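Local coordinates for proto-oncogene tyrosine-protein kinase receptor Ret (Danio rerio, PDB 7AMK) that acts as a receptor tyrosine kinase whose extracellular cadherin-like domains probably take part in assembly with GDNF and its co-receptor GFR alpha 1, at residues A[72-77]-A[81-86]; A[124-129]-A[214-219]; A[151-156]-A[166-171]. The protein carries 4 engineered substitutions. One frame throughout, in Å; residues are numbered along the deposited sequence.

Interaction 1 (A[72-77]-A[81-86]); sequences SSLRSG and SPKDLT
The side chains of Lys83 and Leu74 run past each other in opposite directions, the lysine methylene CD lying 3.7 Å from Leu74 CB. With CG beside the backbone N (chi1 -70°) and every later torsion close to 180°, the lysine reaches straight across from strand 83-92 to the loop that follows helix 68-72. Its ammonium ends among carbonyls: Lys83 NZ gives a weak hydrogen bond to Leu74 O at 3.4 Å, while Ser72 O stands 3.5 Å from Lys83 NZ. Beside the lysine, Leu74 CD1 meets Leu85 CD1 at 3.5 Å, tighter than usual for two methyl groups, as the side chains cross near a right angle. The stronger lysine bond goes to Phe71 O, and the Phe71 ring adds a cation-pi contact. In this cadherin-like domain 1, of the E-set clan, the lysine thus joins a central sheet strand to the C-terminal end of a short helix. Were the lysine cut back to an alanine here, the carbonyls of Phe71 and Leu74 would probably lose their shared ammonium donor, and the loop its polar tie to the strand. Phe113 and Trp50 pack on both leucines. Arg75 centres an inverse gamma turn ending at Ser76, which packs on Glu415 of the second subunit.

Interaction 2 (A[124-129]-A[214-219]); sequences VELSTL and NLEEVF
Leu126 and Glu216 both hold CG beside the backbone N, but the glutamate departs from staggered geometry, with chi1 at -34° and a bend at chi2 of -108°. That bend lays its aliphatic part across the leucine at about a right angle, so the two meet through carbon. The contact seats the first turn of helix 126-130 against strand 215-227 of the cadherin domain, an inner strand of a four-stranded mixed sheet. Leu126 CD1 does the touching, at 3.5 Å from Glu216 CG and 3.6 Å from Glu216 CB. The carboxylate carbon is only slightly farther, Glu216 CD being 3.8 Å from Leu126 CD1, so the methyl lies against the glutamate chain from CB to the carboxylate carbon.

Two residues along the strand, Val218 also points toward the helix, whereas the intervening Glu217 points away, as strand alternation requires. Here the backbones come nearest, with Ser127 CA and Val218 CA 6.2 Å apart. Val218 CG2 faces the Leu126 side of the turn, its separation from Leu126 CB being 4.2 Å, and CG1 faces Ser127. All of this is van der Waals packing, and the 171 Å² of buried surface is modest, in keeping with a contact near the protein surface.

The turn itself starts from Glu125 at the N-cap position, whose carbonyl O accepts from Leu129 N. The helix also has a covalent tie to the same sheet: Cys130 forms a disulfide with Cys207, the residue of strand 200-210 that shares backbone hydrogen bonds with Val218. Ser127 meets the valine with carbon and not with its hydroxyl, Val218 CG1 lying 4.1 Å from Ser127 CA.

Interaction 3 (A[151-156]-A[166-171]); sequences QLRRFT and ISYGVV
Over one face of the Tyr168 ring sits Leu152 CB, 3.8 Å from the ring centroid and 11° off the normal, a well-centred CH-pi contact. Tyr168 keeps CG beside the backbone N (chi1 -67°), which turns the ring toward Leu152. Leu152 CD1 reaches the root of the same side chain, 3.6 Å from Tyr168 CB, while Arg153 N approaches the ring obliquely. At the edge of the Arg153 guanidinium, in its plane, lies the Gln151 amide; Arg153 NE in turn meets the edge of the Phe155 ring. Gln151 OE1 takes two bonds, from Arg153 N at 2.8 Å in the carbonyl plane, on a lone pair, and from Arg153 NE at 3.1 Å above that plane, nearly straight at 174°. These bonds brace the turn after strand 147-151 internally; it meets edge strand 165-170 of the cadherin domain through Leu152 on Tyr168 and through a water. That water accepts from Arg154 N at 2.7 Å and donates to Tyr168 OH at 2.9 Å. Leu152 continues inward onto Ile205 of strand 200-210. One face of the tyrosine thus takes apolar packing from Leu152, while the buried hydroxyl is satisfied as donor to Cys130 O and as acceptor from the water.

Overall arrangement
From the N terminus, interaction 1 comes first and closes a loop of only three residues, tying the exit of helix 68-72 to strand 83-92 in cadherin-like domain 1. Interaction 2 opens later and spans 84 residues, bringing helix 126-130 onto strand 215-227. Interaction 3 falls wholly within that span, closing nine residues between the turn after strand 147-151 and strand 165-170. Interactions 2 and 3 serve the same sheet, their centres 11 Å apart, and they touch: Leu129 CG packs 3.7 Å from Ile166 CD1. Interaction 1 stays about 12 Å from interaction 3 at the nearest atoms, but Arg154, salt-bridged to Glu10 of strand 7-14, links the two domains.

Interaction 1 (A[72-77]-A[81-86])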
loop_
_atom_site.group_PDB
_atom_site.type_symbol
_atom_site.label_atom_id
_atom_site.label_comp_id
_atom_site.label_asym_id
_atom_site.label_seq_id
_atom_site.Cartn_x
_atom_site.Cartn_y
_atom_site.Cartn_z
ATOM N N SER A 72 36.713 -44.598 35.268
ATOM C CA SER A 72 37.763 -43.612 35.465
ATOM C C SER A 72 38.551 -43.329 34.189
ATOM O O SER A 72 39.173 -42.267 34.089
ATOM C CB SER A 72 38.691 -44.084 36.583
ATOM O OG SER A 72 39.073 -45.434 36.367
ATOM N N SER A 73 38.504 -44.223 33.201
ATOM C CA SER A 73 39.272 -44.075 31.971
ATOM C C SER A 73 38.531 -43.348 30.851
ATOM O O SER A 73 39.092 -43.195 29.760
ATOM C CB SER A 73 39.718 -45.450 31.476
ATOM O OG SER A 73 40.532 -46.058 32.456
ATOM N N LEU A 74 37.302 -42.895 31.080
ATOM C CA LEU A 74 36.548 -42.162 30.064
ATOM C C LEU A 74 37.077 -40.734 29.972
ATOM O O LEU A 74 36.866 -39.928 30.886
ATOM C CB LEU A 74 35.061 -42.161 30.409
ATOM C CG LEU A 74 34.310 -43.438 30.098
ATOM C CD1 LEU A 74 32.951 -43.433 30.783
ATOM C CD2 LEU A 74 34.166 -43.533 28.583
ATOM N N ARG A 75 37.756 -40.419 28.867
ATOM C CA ARG A 75 38.305 -39.086 28.634
ATOM C C ARG A 75 37.198 -38.160 28.133
ATOM O O ARG A 75 37.100 -37.822 26.952
ATOM C CB ARG A 75 39.469 -39.144 27.648
ATOM C CG ARG A 75 40.801 -39.440 28.309
ATOM C CD ARG A 75 41.990 -39.205 27.398
ATOM N NE ARG A 75 43.209 -39.063 28.183
ATOM C CZ ARG A 75 43.771 -40.052 28.865
ATOM N NH1 ARG A 75 43.233 -41.261 28.898
ATOM N NH2 ARG A 75 44.906 -39.828 29.523
ATOM N N SER A 76 36.350 -37.725 29.061
ATOM C CA SER A 76 35.360 -36.701 28.742
ATOM C C SER A 76 35.861 -35.279 29.011
ATOM O O SER A 76 35.481 -34.351 28.287
ATOM C CB SER A 76 34.072 -36.942 29.537
ATOM O OG SER A 76 34.265 -36.650 30.908
ATOM N N GLY A 77 36.722 -35.077 30.009
ATOM C CA GLY A 77 37.063 -33.747 30.464
ATOM C C GLY A 77 36.321 -33.306 31.710
ATOM O O GLY A 77 36.691 -32.289 32.305
ATOM N N SER A 81 31.102 -37.876 38.468
ATOM C CA SER A 81 30.091 -38.874 38.154
ATOM C C SER A 81 28.718 -38.203 38.086
ATOM O O SER A 81 28.408 -37.354 38.923
ATOM C CB SER A 81 30.086 -39.977 39.216
ATOM O OG SER A 81 29.168 -41.015 38.912
ATOM N N PRO A 82 27.837 -38.543 37.126
ATOM C CA PRO A 82 27.958 -39.595 36.112
ATOM C C PRO A 82 28.681 -39.102 34.885
ATOM O O PRO A 82 28.627 -37.908 34.638
ATOM C CB PRO A 82 26.503 -39.902 35.775
ATOM C CG PRO A 82 25.857 -38.533 35.839
ATOM C CD PRO A 82 26.537 -37.847 37.018
ATOM N N LYS A 83 29.329 -39.999 34.134
ATOM C CA LYS A 83 29.927 -39.664 32.844
ATOM C C LYS A 83 28.984 -40.105 31.732
ATOM O O LYS A 83 28.641 -41.287 31.625
ATOM C CB LYS A 83 31.297 -40.318 32.670
ATOM C CG LYS A 83 32.379 -39.745 33.567
ATOM C CD LYS A 83 33.675 -40.508 33.420
ATOM C CE LYS A 83 34.800 -39.833 34.184
ATOM N NZ LYS A 83 36.037 -40.644 34.154
ATOM N N ASP A 84 28.574 -39.159 30.908
ATOM C CA ASP A 84 27.664 -39.459 29.821
ATOM C C ASP A 84 28.411 -40.111 28.669
ATOM O O ASP A 84 29.511 -39.683 28.311
ATOM C CB ASP A 84 26.960 -38.184 29.368
ATOM C CG ASP A 84 25.918 -37.730 30.358
ATOM O OD1 ASP A 84 26.095 -37.979 31.576
ATOM O OD2 ASP A 84 24.909 -37.147 29.913
ATOM N N LEU A 85 27.820 -41.163 28.115
ATOM C CA LEU A 85 28.323 -41.838 26.926
ATOM C C LEU A 85 27.294 -41.638 25.834
ATOM O O LEU A 85 26.104 -41.889 26.057
ATOM C CB LEU A 85 28.525 -43.342 27.162
ATOM C CG LEU A 85 29.753 -43.813 27.931
ATOM C CD1 LEU A 85 29.818 -43.136 29.274
ATOM C CD2 LEU A 85 29.747 -45.327 28.098
ATOM N N THR A 86 27.743 -41.204 24.665
ATOM C CA THR A 86 26.857 -41.010 23.528
ATOM C C THR A 86 27.201 -42.027 22.448
ATOM O O THR A 86 28.298 -41.989 21.887
ATOM C CB THR A 86 26.948 -39.583 22.996
ATOM O OG1 THR A 86 26.579 -38.677 24.038
ATOM C CG2 THR A 86 25.990 -39.401 21.850
#

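Interaction 2 (A[124-129]-A[214-219])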
loop_
_atom_site.group_PDB
_atom_site.type_symbol
_atom_site.label_atom_id
_atom_site.label_comp_id
_atom_site.label_asym_id
_atom_site.label_seq_id
_atom_site.Cartn_x
_atom_site.Cartn_y
_atom_site.Cartn_z
ATOM N N VAL A 124 14.687 -49.034 44.611
ATOM C CA VAL A 124 14.065 -48.439 43.432
ATOM C C VAL A 124 12.587 -48.197 43.737
ATOM O O VAL A 124 11.872 -49.125 44.136
ATOM C CB VAL A 124 14.264 -49.342 42.203
ATOM C CG1 VAL A 124 13.605 -48.770 40.942
ATOM C CG2 VAL A 124 15.753 -49.550 41.971
ATOM N N GLU A 125 12.139 -46.943 43.586
ATOM C CA GLU A 125 10.715 -46.625 43.664
ATOM C C GLU A 125 9.970 -47.222 42.475
ATOM O O GLU A 125 10.467 -47.210 41.341
ATOM C CB GLU A 125 10.493 -45.105 43.684
ATOM C CG GLU A 125 11.337 -44.325 44.679
ATOM N N LEU A 126 8.759 -47.723 42.740
ATOM C CA LEU A 126 7.974 -48.375 41.699
ATOM C C LEU A 126 7.862 -47.493 40.474
ATOM O O LEU A 126 7.951 -47.983 39.344
ATOM C CB LEU A 126 6.573 -48.742 42.211
ATOM C CG LEU A 126 6.548 -49.957 43.154
ATOM C CD1 LEU A 126 5.128 -50.443 43.436
ATOM C CD2 LEU A 126 7.418 -51.108 42.629
ATOM N N SER A 127 7.688 -46.185 40.680
ATOM C CA SER A 127 7.559 -45.289 39.538
ATOM C C SER A 127 8.804 -45.324 38.657
ATOM O O SER A 127 8.693 -45.359 37.428
ATOM C CB SER A 127 7.261 -43.865 40.014
ATOM O OG SER A 127 8.275 -43.397 40.866
ATOM N N THR A 128 9.998 -45.355 39.271
ATOM C CA THR A 128 11.235 -45.448 38.500
ATOM C C THR A 128 11.338 -46.791 37.792
ATOM O O THR A 128 11.786 -46.855 36.644
ATOM C CB THR A 128 12.461 -45.257 39.409
ATOM O OG1 THR A 128 12.301 -44.092 40.225
ATOM C CG2 THR A 128 13.730 -45.107 38.565
ATOM N N LEU A 129 10.973 -47.880 38.480
ATOM C CA LEU A 129 11.004 -49.196 37.849
ATOM C C LEU A 129 10.138 -49.227 36.597
ATOM O O LEU A 129 10.506 -49.842 35.585
ATOM C CB LEU A 129 10.534 -50.262 38.838
ATOM C CG LEU A 129 10.267 -51.656 38.247
ATOM C CD1 LEU A 129 11.541 -52.305 37.658
ATOM C CD2 LEU A 129 9.635 -52.574 39.284
ATOM N N ASN A 214 1.219 -56.595 46.816
ATOM C CA ASN A 214 -0.026 -56.691 46.064
ATOM C C ASN A 214 0.299 -56.358 44.613
ATOM O O ASN A 214 1.471 -56.269 44.220
ATOM C CB ASN A 214 -1.101 -55.767 46.662
ATOM C CG ASN A 214 -2.491 -55.962 46.041
ATOM O OD1 ASN A 214 -2.743 -56.918 45.302
ATOM N ND2 ASN A 214 -3.398 -55.045 46.348
ATOM N N LEU A 215 -0.744 -56.205 43.809
ATOM C CA LEU A 215 -0.620 -55.724 42.443
ATOM C C LEU A 215 -0.703 -54.205 42.503
ATOM O O LEU A 215 -1.741 -53.653 42.870
ATOM C CB LEU A 215 -1.714 -56.316 41.558
ATOM C CG LEU A 215 -1.546 -56.164 40.037
ATOM C CD1 LEU A 215 -0.337 -56.964 39.514
ATOM C CD2 LEU A 215 -2.827 -56.542 39.304
ATOM N N GLU A 216 0.399 -53.531 42.197
ATOM C CA GLU A 216 0.455 -52.078 42.245
ATOM C C GLU A 216 0.344 -51.492 40.843
ATOM O O GLU A 216 0.741 -52.109 39.851
ATOM C CB GLU A 216 1.767 -51.605 42.871
ATOM C CG GLU A 216 2.314 -52.484 43.955
ATOM C CD GLU A 216 2.162 -51.844 45.297
ATOM O OE1 GLU A 216 1.287 -50.953 45.404
ATOM O OE2 GLU A 216 2.916 -52.217 46.229
ATOM N N GLU A 217 -0.146 -50.260 40.767
ATOM C CA GLU A 217 -0.221 -49.587 39.481
ATOM C C GLU A 217 0.354 -48.179 39.574
ATOM O O GLU A 217 0.157 -47.488 40.579
ATOM C CB GLU A 217 -1.668 -49.552 38.977
ATOM C CG GLU A 217 -2.583 -48.930 39.964
ATOM C CD GLU A 217 -4.052 -49.100 39.625
ATOM O OE1 GLU A 217 -4.385 -49.489 38.484
ATOM O OE2 GLU A 217 -4.874 -48.841 40.525
ATOM N N VAL A 218 1.061 -47.766 38.513
ATOM C CA VAL A 218 1.598 -46.416 38.352
ATOM C C VAL A 218 1.146 -45.895 36.991
ATOM O O VAL A 218 1.259 -46.606 35.986
ATOM C CB VAL A 218 3.153 -46.367 38.426
ATOM C CG1 VAL A 218 3.641 -44.947 38.257
ATOM C CG2 VAL A 218 3.681 -46.903 39.713
ATOM N N PHE A 219 0.685 -44.644 36.943
ATOM C CA PHE A 219 0.243 -44.033 35.693
ATOM C C PHE A 219 1.222 -42.960 35.231
ATOM O O PHE A 219 1.842 -42.277 36.042
ATOM C CB PHE A 219 -1.144 -43.424 35.827
ATOM C CG PHE A 219 -2.188 -44.394 36.271
ATOM C CD1 PHE A 219 -2.396 -44.645 37.625
ATOM C CD2 PHE A 219 -2.968 -45.067 35.331
ATOM C CE1 PHE A 219 -3.380 -45.555 38.036
ATOM C CE2 PHE A 219 -3.946 -45.967 35.736
ATOM C CZ PHE A 219 -4.153 -46.206 37.086
#

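Interaction 3 (A[151-156]-A[166-171])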
loop_
_atom_site.group_PDB
_atom_site.type_symbol
_atom_site.label_atom_id
_atom_site.label_comp_id
_atom_site.label_asym_id
_atom_site.label_seq_id
_atom_site.Cartn_x
_atom_site.Cartn_y
_atom_site.Cartn_z
ATOM N N GLN A 151 9.410 -49.359 23.260
ATOM C CA GLN A 151 9.554 -50.443 24.230
ATOM C C GLN A 151 9.348 -49.853 25.617
ATOM O O GLN A 151 10.093 -48.952 26.026
ATOM C CB GLN A 151 10.935 -51.097 24.117
ATOM C CG GLN A 151 11.298 -52.184 25.195
ATOM C CD GLN A 151 10.217 -53.255 25.411
ATOM O OE1 GLN A 151 9.625 -53.315 26.467
ATOM N NE2 GLN A 151 9.961 -54.080 24.408
ATOM N N LEU A 152 8.348 -50.363 26.337
ATOM C CA LEU A 152 7.973 -49.819 27.638
ATOM C C LEU A 152 8.747 -50.417 28.821
ATOM O O LEU A 152 8.882 -49.748 29.848
ATOM C CB LEU A 152 6.460 -50.007 27.857
ATOM C CG LEU A 152 5.580 -49.081 27.015
ATOM C CD1 LEU A 152 4.092 -49.253 27.321
ATOM C CD2 LEU A 152 6.016 -47.632 27.218
ATOM N N ARG A 153 9.245 -51.650 28.732
ATOM C CA ARG A 153 10.012 -52.227 29.839
ATOM C C ARG A 153 11.332 -51.488 30.057
ATOM O O ARG A 153 12.071 -51.218 29.111
ATOM C CB ARG A 153 10.329 -53.703 29.581
ATOM C CG ARG A 153 9.194 -54.675 29.840
ATOM C CD ARG A 153 9.497 -56.087 29.306
ATOM N NE ARG A 153 9.710 -56.095 27.853
ATOM C CZ ARG A 153 9.853 -57.198 27.122
ATOM N NH1 ARG A 153 9.789 -58.399 27.669
ATOM N NH2 ARG A 153 10.065 -57.093 25.806
ATOM N N ARG A 154 11.654 -51.201 31.318
ATOM C CA ARG A 154 12.983 -50.690 31.653
ATOM C C ARG A 154 13.885 -51.900 31.867
ATOM O O ARG A 154 13.931 -52.485 32.942
ATOM C CB ARG A 154 12.933 -49.762 32.860
ATOM C CG ARG A 154 12.021 -48.539 32.640
ATOM C CD ARG A 154 12.445 -47.357 33.512
ATOM N NE ARG A 154 13.864 -47.010 33.383
ATOM C CZ ARG A 154 14.464 -46.071 34.105
ATOM N NH1 ARG A 154 13.803 -45.388 35.026
ATOM N NH2 ARG A 154 15.755 -45.813 33.901
ATOM N N PHE A 155 14.596 -52.292 30.804
ATOM C CA PHE A 155 15.422 -53.502 30.835
ATOM C C PHE A 155 16.352 -53.540 32.044
ATOM O O PHE A 155 16.470 -54.577 32.706
ATOM C CB PHE A 155 16.222 -53.614 29.537
ATOM C CG PHE A 155 15.378 -53.992 28.331
ATOM C CD1 PHE A 155 14.103 -54.492 28.496
ATOM C CD2 PHE A 155 15.882 -53.874 27.044
ATOM C CE1 PHE A 155 13.332 -54.844 27.392
ATOM C CE2 PHE A 155 15.133 -54.237 25.945
ATOM C CZ PHE A 155 13.854 -54.715 26.115
ATOM N N THR A 156 17.003 -52.420 32.367
ATOM C CA THR A 156 17.986 -52.425 33.453
ATOM C C THR A 156 17.332 -52.703 34.808
ATOM O O THR A 156 17.898 -53.412 35.652
ATOM C CB THR A 156 18.747 -51.093 33.474
ATOM O OG1 THR A 156 17.815 -50.003 33.463
ATOM C CG2 THR A 156 19.658 -50.977 32.238
ATOM N N ILE A 166 5.654 -57.353 35.569
ATOM C CA ILE A 166 5.384 -56.000 35.100
ATOM C C ILE A 166 4.623 -56.092 33.792
ATOM O O ILE A 166 5.112 -56.704 32.839
ATOM C CB ILE A 166 6.674 -55.190 34.888
ATOM C CG1 ILE A 166 7.540 -55.179 36.138
ATOM C CG2 ILE A 166 6.342 -53.757 34.495
ATOM C CD1 ILE A 166 8.737 -54.233 36.040
ATOM N N SER A 167 3.446 -55.484 33.731
ATOM C CA SER A 167 2.745 -55.377 32.460
ATOM C C SER A 167 2.319 -53.925 32.240
ATOM O O SER A 167 2.206 -53.150 33.189
ATOM C CB SER A 167 1.561 -56.360 32.413
ATOM O OG SER A 167 0.585 -56.093 33.401
ATOM N N TYR A 168 2.112 -53.549 30.982
ATOM C CA TYR A 168 1.731 -52.184 30.633
ATOM C C TYR A 168 0.428 -52.195 29.846
ATOM O O TYR A 168 0.096 -53.185 29.191
ATOM C CB TYR A 168 2.822 -51.486 29.798
ATOM C CG TYR A 168 4.085 -51.244 30.554
ATOM C CD1 TYR A 168 5.076 -52.216 30.620
ATOM C CD2 TYR A 168 4.297 -50.047 31.240
ATOM C CE1 TYR A 168 6.250 -52.002 31.324
ATOM C CE2 TYR A 168 5.432 -49.835 31.950
ATOM C CZ TYR A 168 6.415 -50.821 31.998
ATOM O OH TYR A 168 7.571 -50.596 32.710
ATOM N N GLY A 169 -0.323 -51.094 29.933
ATOM C CA GLY A 169 -1.493 -50.910 29.094
ATOM C C GLY A 169 -1.724 -49.459 28.729
ATOM O O GLY A 169 -1.289 -48.548 29.437
ATOM N N VAL A 170 -2.396 -49.239 27.607
ATOM C CA VAL A 170 -2.920 -47.914 27.287
ATOM C C VAL A 170 -4.286 -47.776 27.934
ATOM O O VAL A 170 -5.189 -48.580 27.674
ATOM C CB VAL A 170 -3.026 -47.665 25.776
ATOM C CG1 VAL A 170 -3.739 -46.330 25.539
ATOM C CG2 VAL A 170 -1.666 -47.594 25.152
ATOM N N VAL A 171 -4.435 -46.750 28.766
ATOM C CA VAL A 171 -5.718 -46.445 29.383
ATOM C C VAL A 171 -6.556 -45.697 28.355
ATOM O O VAL A 171 -6.245 -44.553 27.999
ATOM C CB VAL A 171 -5.551 -45.631 30.665
ATOM C CG1 VAL A 171 -6.785 -44.846 30.931
ATOM C CG2 VAL A 171 -5.280 -46.566 31.827
HETATM O O HOH W 1 10.161 -51.634 33.574
#